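Long-range contact in tRNA (Adenine(22)-N(1))-methyltransferase (Mycoplasma capricolum subsp. capricolum, PDB 6QE6), which probably methylates N1 of adenine 22 in tRNA, and binds S-adenosyl-homocysteine, the product left by its methyl donor: residues Ile61-Ala75 against Gln87-Val99. Residues are numbered along the deposited sequence; the frame is centred on the assembly and turned at random.
With SAH (S-adenosyl-L-homocysteine), chain C.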
ATOM      1  N   ILE A  61       9.385  -9.173  16.570  1.00 33.11           N
ATOM      2  CA  ILE A  61       9.655 -10.182  15.555  1.00 34.35           C
ATOM      3  C   ILE A  61       9.050  -9.755  14.215  1.00 35.34           C
ATOM      4  O   ILE A  61       8.216  -8.846  14.129  1.00 32.49           O
ATOM      5  CB  ILE A  61       9.143 -11.584  15.966  1.00 35.50           C
ATOM      6  CG1 ILE A  61       7.624 -11.631  16.007  1.00 30.56           C
ATOM      7  CG2 ILE A  61       9.746 -12.027  17.297  1.00 33.25           C
ATOM      8  CD1 ILE A  61       7.085 -13.028  15.769  1.00 35.37           C
ATOM      9  N   ALA A  62       9.499 -10.418  13.153  1.00 30.47           N
ATOM     10  CA  ALA A  62       8.967 -10.153  11.826  1.00 32.78           C
ATOM     11  C   ALA A  62       8.839 -11.456  11.053  1.00 33.48           C
ATOM     12  O   ALA A  62       9.705 -12.333  11.127  1.00 30.33           O
ATOM     13  CB  ALA A  62       9.843  -9.162  11.039  1.00 29.09           C
ATOM     14  N   TYR A  63       7.737 -11.577  10.332  1.00 31.66           N
ATOM     15  CA  TYR A  63       7.557 -12.601   9.314  1.00 36.40           C
ATOM     16  C   TYR A  63       7.913 -12.014   7.946  1.00 32.71           C
ATOM     17  O   TYR A  63       7.289 -11.044   7.500  1.00 36.20           O
ATOM     18  CB  TYR A  63       6.115 -13.105   9.334  1.00 28.02           C
ATOM     19  CG  TYR A  63       5.734 -13.728  10.642  1.00 30.69           C
ATOM     20  CD1 TYR A  63       6.324 -14.914  11.080  1.00 36.25           C
ATOM     21  CD2 TYR A  63       4.787 -13.142  11.443  1.00 30.34           C
ATOM     22  CE1 TYR A  63       5.959 -15.485  12.298  1.00 34.32           C
ATOM     23  CE2 TYR A  63       4.420 -13.702  12.643  1.00 36.73           C
ATOM     24  CZ  TYR A  63       4.996 -14.865  13.071  1.00 32.24           C
ATOM     25  OH  TYR A  63       4.585 -15.381  14.286  1.00 42.12           O
ATOM     26  N   ALA A  64       8.910 -12.588   7.288  1.00 33.06           N
ATOM     27  CA  ALA A  64       9.400 -12.085   6.001  1.00 35.21           C
ATOM     28  C   ALA A  64       8.944 -13.056   4.915  1.00 37.14           C
ATOM     29  O   ALA A  64       9.551 -14.112   4.722  1.00 39.13           O
ATOM     30  CB  ALA A  64      10.913 -11.922   6.019  1.00 30.87           C
ATOM     31  N   CYS A  65       7.878 -12.689   4.207  1.00 33.67           N
ATOM     32  CA  CYS A  65       7.113 -13.607   3.372  1.00 33.53           C
ATOM     33  C   CYS A  65       7.287 -13.292   1.897  1.00 35.93           C
ATOM     34  O   CYS A  65       7.348 -12.126   1.499  1.00 36.71           O
ATOM     35  CB  CYS A  65       5.617 -13.545   3.699  1.00 35.25           C
ATOM     36  SG  CYS A  65       5.237 -13.332   5.458  1.00 47.09           S
ATOM     37  N   ASP A  66       7.324 -14.341   1.089  1.00 34.24           N
ATOM     38  CA  ASP A  66       7.356 -14.191  -0.349  1.00 35.15           C
ATOM     39  C   ASP A  66       6.697 -15.402  -1.000  1.00 37.01           C
ATOM     40  O   ASP A  66       6.712 -16.514  -0.467  1.00 37.46           O
ATOM     41  CB  ASP A  66       8.787 -14.000  -0.862  1.00 36.88           C
ATOM     42  CG  ASP A  66       8.831 -13.229  -2.177  1.00 41.12           C
ATOM     43  OD1 ASP A  66       8.226 -13.706  -3.160  1.00 40.40           O
ATOM     44  OD2 ASP A  66       9.442 -12.138  -2.228  1.00 42.94           O
ATOM     45  N   ILE A  67       6.105 -15.163  -2.164  1.00 33.78           N
ATOM     46  CA  ILE A  67       5.546 -16.251  -2.944  1.00 37.08           C
ATOM     47  C   ILE A  67       6.634 -17.037  -3.671  1.00 35.51           C
ATOM     48  O   ILE A  67       6.399 -18.187  -4.066  1.00 37.64           O
ATOM     49  CB  ILE A  67       4.495 -15.665  -3.906  1.00 33.69           C
ATOM     50  CG1 ILE A  67       3.599 -16.762  -4.478  1.00 33.83           C
ATOM     51  CG2 ILE A  67       5.158 -14.826  -4.985  1.00 30.27           C
ATOM     52  CD1 ILE A  67       2.412 -16.203  -5.273  1.00 35.55           C
ATOM     53  N   ASN A  68       7.825 -16.461  -3.822  1.00 36.39           N
ATOM     54  CA  ASN A  68       8.924 -17.053  -4.580  1.00 41.27           C
ATOM     55  C   ASN A  68      10.051 -17.428  -3.620  1.00 41.90           C
ATOM     56  O   ASN A  68      10.509 -16.589  -2.836  1.00 43.53           O
ATOM     57  CB  ASN A  68       9.428 -16.073  -5.653  1.00 38.46           C
ATOM     58  CG  ASN A  68      10.504 -16.678  -6.565  1.00 43.99           C
ATOM     59  OD1 ASN A  68      10.918 -17.826  -6.384  1.00 44.38           O
ATOM     60  ND2 ASN A  68      10.967 -15.893  -7.546  1.00 41.40           N
ATOM     61  N   GLN A  69      10.497 -18.687  -3.686  1.00 38.17           N
ATOM     62  CA  GLN A  69      11.566 -19.137  -2.799  1.00 40.22           C
ATOM     63  C   GLN A  69      12.898 -18.475  -3.130  1.00 42.51           C
ATOM     64  O   GLN A  69      13.733 -18.278  -2.235  1.00 37.79           O
ATOM     65  CB  GLN A  69      11.706 -20.659  -2.872  1.00 41.38           C
ATOM     66  CG  GLN A  69      12.779 -21.243  -1.954  1.00 40.89           C
ATOM     67  CD  GLN A  69      12.499 -20.978  -0.487  1.00 42.20           C
ATOM     68  OE1 GLN A  69      11.394 -21.238   0.007  1.00 44.40           O
ATOM     69  NE2 GLN A  69      13.495 -20.440   0.219  1.00 39.23           N
ATOM     70  N   LYS A  70      13.101 -18.110  -4.401  1.00 42.62           N
ATOM     71  CA  LYS A  70      14.402 -17.602  -4.846  1.00 44.29           C
ATOM     72  C   LYS A  70      14.866 -16.398  -4.031  1.00 49.29           C
ATOM     73  O   LYS A  70      15.915 -16.495  -3.361  1.00 43.57           O
ATOM     74  CB  LYS A  70      14.315 -17.335  -6.351  1.00 42.07           C
ATOM     75  CG  LYS A  70      15.447 -16.583  -7.005  1.00 45.60           C
ATOM     76  CD  LYS A  70      15.101 -16.471  -8.481  1.00 46.43           C
ATOM     77  CE  LYS A  70      16.242 -15.976  -9.335  1.00 53.96           C
ATOM     78  NZ  LYS A  70      15.976 -16.299 -10.775  1.00 49.86           N
ATOM     79  N   PRO A  71      14.138 -15.266  -3.989  1.00 46.99           N
ATOM     80  CA  PRO A  71      14.607 -14.147  -3.158  1.00 43.28           C
ATOM     81  C   PRO A  71      14.547 -14.451  -1.676  1.00 40.34           C
ATOM     82  O   PRO A  71      15.292 -13.842  -0.902  1.00 43.25           O
ATOM     83  CB  PRO A  71      13.659 -13.003  -3.539  1.00 41.94           C
ATOM     84  CG  PRO A  71      12.407 -13.683  -3.900  1.00 39.00           C
ATOM     85  CD  PRO A  71      12.803 -14.985  -4.557  1.00 41.82           C
ATOM     86  N   LEU A  72      13.690 -15.382  -1.262  1.00 41.80           N
ATOM     87  CA  LEU A  72      13.632 -15.781   0.139  1.00 37.44           C
ATOM     88  C   LEU A  72      14.951 -16.389   0.610  1.00 43.10           C
ATOM     89  O   LEU A  72      15.310 -16.254   1.785  1.00 44.32           O
ATOM     90  CB  LEU A  72      12.480 -16.753   0.323  1.00 37.57           C
ATOM     91  CG  LEU A  72      11.578 -16.589   1.545  1.00 44.43           C
ATOM     92  CD1 LEU A  72      11.315 -15.134   1.880  1.00 34.22           C
ATOM     93  CD2 LEU A  72      10.276 -17.316   1.285  1.00 40.78           C
ATOM     94  N   ASN A  73      15.699 -17.038  -0.291  1.00 44.03           N
ATOM     95  CA  ASN A  73      17.015 -17.562   0.068  1.00 39.09           C
ATOM     96  C   ASN A  73      17.994 -16.435   0.381  1.00 46.09           C
ATOM     97  O   ASN A  73      18.813 -16.548   1.304  1.00 45.34           O
ATOM     98  CB  ASN A  73      17.571 -18.421  -1.065  1.00 42.26           C
ATOM     99  CG  ASN A  73      16.761 -19.662  -1.306  1.00 44.67           C
ATOM    100  OD1 ASN A  73      16.433 -20.389  -0.375  1.00 47.17           O
ATOM    101  ND2 ASN A  73      16.438 -19.921  -2.571  1.00 46.77           N
ATOM    102  N   ILE A  74      17.957 -15.363  -0.412  1.00 45.66           N
ATOM    103  CA  ILE A  74      18.769 -14.187  -0.127  1.00 42.60           C
ATOM    104  C   ILE A  74      18.322 -13.535   1.172  1.00 43.23           C
ATOM    105  O   ILE A  74      19.146 -13.077   1.972  1.00 41.76           O
ATOM    106  CB  ILE A  74      18.689 -13.214  -1.313  1.00 44.39           C
ATOM    107  CG1 ILE A  74      18.893 -13.994  -2.610  1.00 46.59           C
ATOM    108  CG2 ILE A  74      19.675 -12.067  -1.128  1.00 45.88           C
ATOM    109  CD1 ILE A  74      18.553 -13.227  -3.869  1.00 51.19           C
ATOM    110  N   ALA A  75      17.007 -13.492   1.404  1.00 41.75           N
ATOM    111  CA  ALA A  75      16.484 -12.921   2.637  1.00 38.15           C
ATOM    112  C   ALA A  75      17.027 -13.644   3.855  1.00 38.88           C
ATOM    113  O   ALA A  75      17.402 -13.012   4.847  1.00 42.43           O
ATOM    114  CB  ALA A  75      14.958 -12.970   2.626  1.00 42.33           C
ATOM    115  N   GLN A  87      14.627 -13.547  15.447  1.00 38.21           N
ATOM    116  CA  GLN A  87      13.621 -12.491  15.461  1.00 38.52           C
ATOM    117  C   GLN A  87      12.909 -12.378  14.120  1.00 40.03           C
ATOM    118  O   GLN A  87      11.765 -11.924  14.071  1.00 39.68           O
ATOM    119  CB  GLN A  87      14.236 -11.142  15.830  1.00 37.23           C
ATOM    120  CG  GLN A  87      14.711 -11.028  17.290  1.00 46.47           C
ATOM    121  CD  GLN A  87      16.117 -11.625  17.533  1.00 52.59           C
ATOM    122  OE1 GLN A  87      17.060 -11.380  16.771  1.00 47.66           O
ATOM    123  NE2 GLN A  87      16.253 -12.401  18.613  1.00 47.66           N
ATOM    124  N   ILE A  88      13.560 -12.771  13.024  1.00 39.60           N
ATOM    125  CA  ILE A  88      12.946 -12.704  11.704  1.00 35.31           C
ATOM    126  C   ILE A  88      12.875 -14.109  11.121  1.00 39.62           C
ATOM    127  O   ILE A  88      13.838 -14.874  11.207  1.00 43.30           O
ATOM    128  CB  ILE A  88      13.713 -11.743  10.779  1.00 36.41           C
ATOM    129  CG1 ILE A  88      13.731 -10.355  11.409  1.00 37.18           C
ATOM    130  CG2 ILE A  88      13.083 -11.678   9.398  1.00 31.89           C
ATOM    131  CD1 ILE A  88      14.518  -9.348  10.624  1.00 32.44           C
ATOM    132  N   PHE A  89      11.724 -14.450  10.541  1.00 39.01           N
ATOM    133  CA  PHE A  89      11.432 -15.803  10.077  1.00 37.39           C
ATOM    134  C   PHE A  89      10.962 -15.720   8.639  1.00 34.97           C
ATOM    135  O   PHE A  89      10.008 -14.996   8.345  1.00 35.57           O
ATOM    136  CB  PHE A  89      10.354 -16.466  10.951  1.00 34.81           C
ATOM    137  CG  PHE A  89      10.680 -16.461  12.411  1.00 35.23           C
ATOM    138  CD1 PHE A  89      11.530 -17.412  12.947  1.00 37.26           C
ATOM    139  CD2 PHE A  89      10.161 -15.490  13.249  1.00 38.13           C
ATOM    140  CE1 PHE A  89      11.860 -17.391  14.299  1.00 44.23           C
ATOM    141  CE2 PHE A  89      10.480 -15.467  14.614  1.00 40.83           C
ATOM    142  CZ  PHE A  89      11.328 -16.413  15.134  1.00 39.71           C
ATOM    143  N   THR A  90      11.615 -16.452   7.745  1.00 38.04           N
ATOM    144  CA  THR A  90      11.177 -16.447   6.355  1.00 36.32           C
ATOM    145  C   THR A  90      10.011 -17.409   6.174  1.00 39.00           C
ATOM    146  O   THR A  90      10.005 -18.515   6.725  1.00 43.57           O
ATOM    147  CB  THR A  90      12.320 -16.817   5.413  1.00 36.46           C
ATOM    148  OG1 THR A  90      13.065 -17.903   5.971  1.00 45.63           O
ATOM    149  CG2 THR A  90      13.241 -15.627   5.185  1.00 33.35           C
ATOM    150  N   ILE A  91       9.012 -16.968   5.414  1.00 33.83           N
ATOM    151  CA  ILE A  91       7.818 -17.751   5.129  1.00 34.48           C
ATOM    152  C   ILE A  91       7.558 -17.709   3.626  1.00 39.01           C
ATOM    153  O   ILE A  91       7.429 -16.627   3.041  1.00 34.88           O
ATOM    154  CB  ILE A  91       6.589 -17.225   5.894  1.00 38.84           C
ATOM    155  CG1 ILE A  91       6.857 -17.133   7.403  1.00 36.55           C
ATOM    156  CG2 ILE A  91       5.348 -18.082   5.582  1.00 37.49           C
ATOM    157  CD1 ILE A  91       7.221 -18.435   8.052  1.00 36.86           C
ATOM    158  N   LEU A  92       7.464 -18.882   3.009  1.00 36.15           N
ATOM    159  CA  LEU A  92       7.085 -19.005   1.609  1.00 34.75           C
ATOM    160  C   LEU A  92       5.565 -19.136   1.516  1.00 36.53           C
ATOM    161  O   LEU A  92       4.994 -20.093   2.049  1.00 41.73           O
ATOM    162  CB  LEU A  92       7.782 -20.214   0.990  1.00 28.53           C
ATOM    163  CG  LEU A  92       7.337 -20.584  -0.416  1.00 37.57           C
ATOM    164  CD1 LEU A  92       7.888 -19.591  -1.431  1.00 35.97           C
ATOM    165  CD2 LEU A  92       7.786 -21.983  -0.730  1.00 35.98           C
ATOM    166  N   SER A  93       4.909 -18.185   0.847  1.00 36.36           N
ATOM    167  CA  SER A  93       3.453 -18.142   0.886  1.00 33.13           C
ATOM    168  C   SER A  93       2.921 -17.190  -0.172  1.00 34.09           C
ATOM    169  O   SER A  93       3.509 -16.140  -0.435  1.00 35.91           O
ATOM    170  CB  SER A  93       2.956 -17.699   2.277  1.00 41.56           C
ATOM    171  OG  SER A  93       1.537 -17.704   2.378  1.00 36.17           O
ATOM    172  N   ASN A  94       1.772 -17.545  -0.736  1.00 33.91           N
ATOM    173  CA  ASN A  94       1.002 -16.616  -1.564  1.00 32.76           C
ATOM    174  C   ASN A  94       0.234 -15.668  -0.642  1.00 41.62           C
ATOM    175  O   ASN A  94      -0.807 -16.030  -0.077  1.00 35.11           O
ATOM    176  CB  ASN A  94       0.056 -17.381  -2.475  1.00 35.27           C
ATOM    177  CG  ASN A  94      -0.640 -16.496  -3.490  1.00 37.41           C
ATOM    178  OD1 ASN A  94      -0.798 -15.290  -3.303  1.00 36.59           O
ATOM    179  ND2 ASN A  94      -1.075 -17.109  -4.577  1.00 41.98           N
ATOM    180  N   GLY A  95       0.750 -14.448  -0.483  1.00 39.45           N
ATOM    181  CA  GLY A  95       0.031 -13.436   0.276  1.00 36.19           C
ATOM    182  C   GLY A  95      -0.187 -13.864   1.723  1.00 38.23           C
ATOM    183  O   GLY A  95       0.758 -14.140   2.475  1.00 39.29           O
ATOM    184  N   LEU A  96      -1.447 -13.944   2.134  1.00 33.35           N
ATOM    185  CA  LEU A  96      -1.782 -14.136   3.537  1.00 37.22           C
ATOM    186  C   LEU A  96      -2.187 -15.564   3.864  1.00 37.71           C
ATOM    187  O   LEU A  96      -2.722 -15.804   4.950  1.00 34.12           O
ATOM    188  CB  LEU A  96      -2.899 -13.179   3.932  1.00 32.77           C
ATOM    189  CG  LEU A  96      -2.486 -11.718   3.808  1.00 34.08           C
ATOM    190  CD1 LEU A  96      -3.589 -10.831   4.345  1.00 27.98           C
ATOM    191  CD2 LEU A  96      -1.146 -11.459   4.518  1.00 27.15           C
ATOM    192  N   GLU A  97      -1.953 -16.511   2.951  1.00 36.50           N
ATOM    193  CA  GLU A  97      -2.391 -17.885   3.182  1.00 41.74           C
ATOM    194  C   GLU A  97      -1.737 -18.479   4.418  1.00 38.68           C
ATOM    195  O   GLU A  97      -2.352 -19.300   5.102  1.00 40.29           O
ATOM    196  CB  GLU A  97      -2.094 -18.753   1.957  1.00 35.38           C
ATOM    197  CG  GLU A  97      -3.093 -18.575   0.818  1.00 43.17           C
ATOM    198  CD  GLU A  97      -2.668 -19.299  -0.462  1.00 53.99           C
ATOM    199  OE1 GLU A  97      -1.654 -20.031  -0.414  1.00 58.42           O
ATOM    200  OE2 GLU A  97      -3.330 -19.123  -1.518  1.00 48.81           O
ATOM    201  N   PHE A  98      -0.512 -18.048   4.736  1.00 33.85           N
ATOM    202  CA  PHE A  98       0.210 -18.587   5.877  1.00 35.35           C
ATOM    203  C   PHE A  98      -0.415 -18.190   7.215  1.00 40.11           C
ATOM    204  O   PHE A  98      -0.208 -18.885   8.218  1.00 34.94           O
ATOM    205  CB  PHE A  98       1.658 -18.118   5.831  1.00 36.25           C
ATOM    206  CG  PHE A  98       1.851 -16.699   6.303  1.00 39.24           C
ATOM    207  CD1 PHE A  98       1.659 -15.632   5.432  1.00 38.36           C
ATOM    208  CD2 PHE A  98       2.228 -16.431   7.612  1.00 32.72           C
ATOM    209  CE1 PHE A  98       1.839 -14.334   5.862  1.00 33.68           C
ATOM    210  CE2 PHE A  98       2.400 -15.130   8.049  1.00 30.72           C
ATOM    211  CZ  PHE A  98       2.204 -14.086   7.178  1.00 35.21           C
ATOM    212  N   VAL A  99      -1.142 -17.069   7.272  1.00 33.77           N
ATOM    213  CA  VAL A  99      -1.602 -16.564   8.564  1.00 35.74           C
ATOM    214  C   VAL A  99      -2.564 -17.528   9.255  1.00 38.63           C
ATOM    215  O   VAL A  99      -2.678 -17.501  10.480  1.00 38.24           O
ATOM    216  CB  VAL A  99      -2.239 -15.169   8.396  1.00 38.01           C
ATOM    217  CG1 VAL A  99      -2.690 -14.609   9.740  1.00 36.52           C
ATOM    218  CG2 VAL A  99      -1.247 -14.208   7.721  1.00 37.33           C
TER
HETATM  219  N   SAH C 301       8.941  -5.389  -0.719  1.00 38.94           N
HETATM  220  CA  SAH C 301       9.988  -4.884  -1.601  1.00 46.14           C
HETATM  221  CB  SAH C 301      10.087  -5.737  -2.874  1.00 44.47           C
HETATM  222  CG  SAH C 301       8.896  -5.693  -3.833  1.00 42.47           C
HETATM  223  SD  SAH C 301       9.216  -6.629  -5.352  1.00 43.17           S
HETATM  224  C   SAH C 301       9.756  -3.416  -1.968  1.00 51.39           C
HETATM  225  O   SAH C 301       8.637  -2.904  -1.859  1.00 51.09           O
HETATM  226  OXT SAH C 301      10.679  -2.708  -2.388  1.00 50.53           O
HETATM  227  C5' SAH C 301       7.685  -7.570  -5.161  1.00 38.65           C
HETATM  228  C4' SAH C 301       7.908  -8.877  -4.407  1.00 38.42           C
HETATM  229  O4' SAH C 301       6.658  -9.443  -4.091  1.00 35.97           O
HETATM  230  C3' SAH C 301       8.634  -9.915  -5.243  1.00 38.23           C
HETATM  231  O3' SAH C 301       9.721 -10.429  -4.509  1.00 41.27           O
HETATM  232  C2' SAH C 301       7.612 -11.013  -5.484  1.00 39.93           C
HETATM  233  O2' SAH C 301       8.247 -12.261  -5.450  1.00 40.22           O
HETATM  234  C1' SAH C 301       6.656 -10.828  -4.326  1.00 34.80           C
HETATM  235  N9  SAH C 301       5.282 -11.234  -4.624  1.00 36.12           N
HETATM  236  C8  SAH C 301       4.598 -11.060  -5.793  1.00 35.71           C
HETATM  237  N7  SAH C 301       3.348 -11.570  -5.622  1.00 30.92           N
HETATM  238  C5  SAH C 301       3.232 -12.049  -4.379  1.00 30.59           C
HETATM  239  C6  SAH C 301       2.189 -12.671  -3.711  1.00 35.55           C
HETATM  240  N6  SAH C 301       1.022 -12.884  -4.315  1.00 33.22           N
HETATM  241  N1  SAH C 301       2.378 -13.071  -2.408  1.00 32.47           N
HETATM  242  C2  SAH C 301       3.583 -12.851  -1.771  1.00 32.92           C
HETATM  243  N3  SAH C 301       4.611 -12.233  -2.451  1.00 34.55           N
HETATM  244  C4  SAH C 301       4.437 -11.839  -3.733  1.00 30.52           C
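Cys65 SG meets the Phe98 ring obliquely, 4.0 Å from its centroid, in a sulfur-aromatic contact; Val99 CG2 lies on one face of this ring and Gly95 O at its edge, in plane. The thiol reaches Phe98 by standing anti to its own carbonyl carbon (chi1 -37°), and a small polarisable sulfur suits this buried place. The Phe89 ring has Ile61 CB at its edge, while Tyr63 meets Phe89 and Ile91 obliquely and sends its hydroxyl to Leu105 N. Cys65, Tyr63, Phe89 and Ile91 share one face of the sheet in which strands 61-66 and 88-92 pair in parallel: even-numbered residues of 61-66 use both N and O, in six bonds running from Ala62 N on Gln87 O at 2.9 Å to the last, Ser93 N on Asp66 O at 2.8 Å. On the other face, Ala62 and Ala64 are small enough to admit Ile88, and Leu72 of the helix slides past Thr90, CD1 to CG2 at 3.9 Å. Past the strand ends the pair grips S-adenosyl-homocysteine. Asp66 takes the ribose hydroxyls, O2' on OD1 at 2.7 Å and O3' on OD2 at 2.9 Å; Asn68 N also binds OD1, closing an Asx turn that steadies the carboxylate. Ile67 lays CG2 against the adenine (3.3 Å to C4) and runs CD1 alongside Asn94, whose OD1 accepts from N6, while Gly95 N donates to N1. In this beta-alpha-beta unit of a Rossmann-like methyltransferase, helix 69-81 crosses between the strands, 88-92 is an edge strand within this chain, 36-42 flanks 59-66 on its other side, and helix 48-55 packs on Ala62, Ala64 and Ile88.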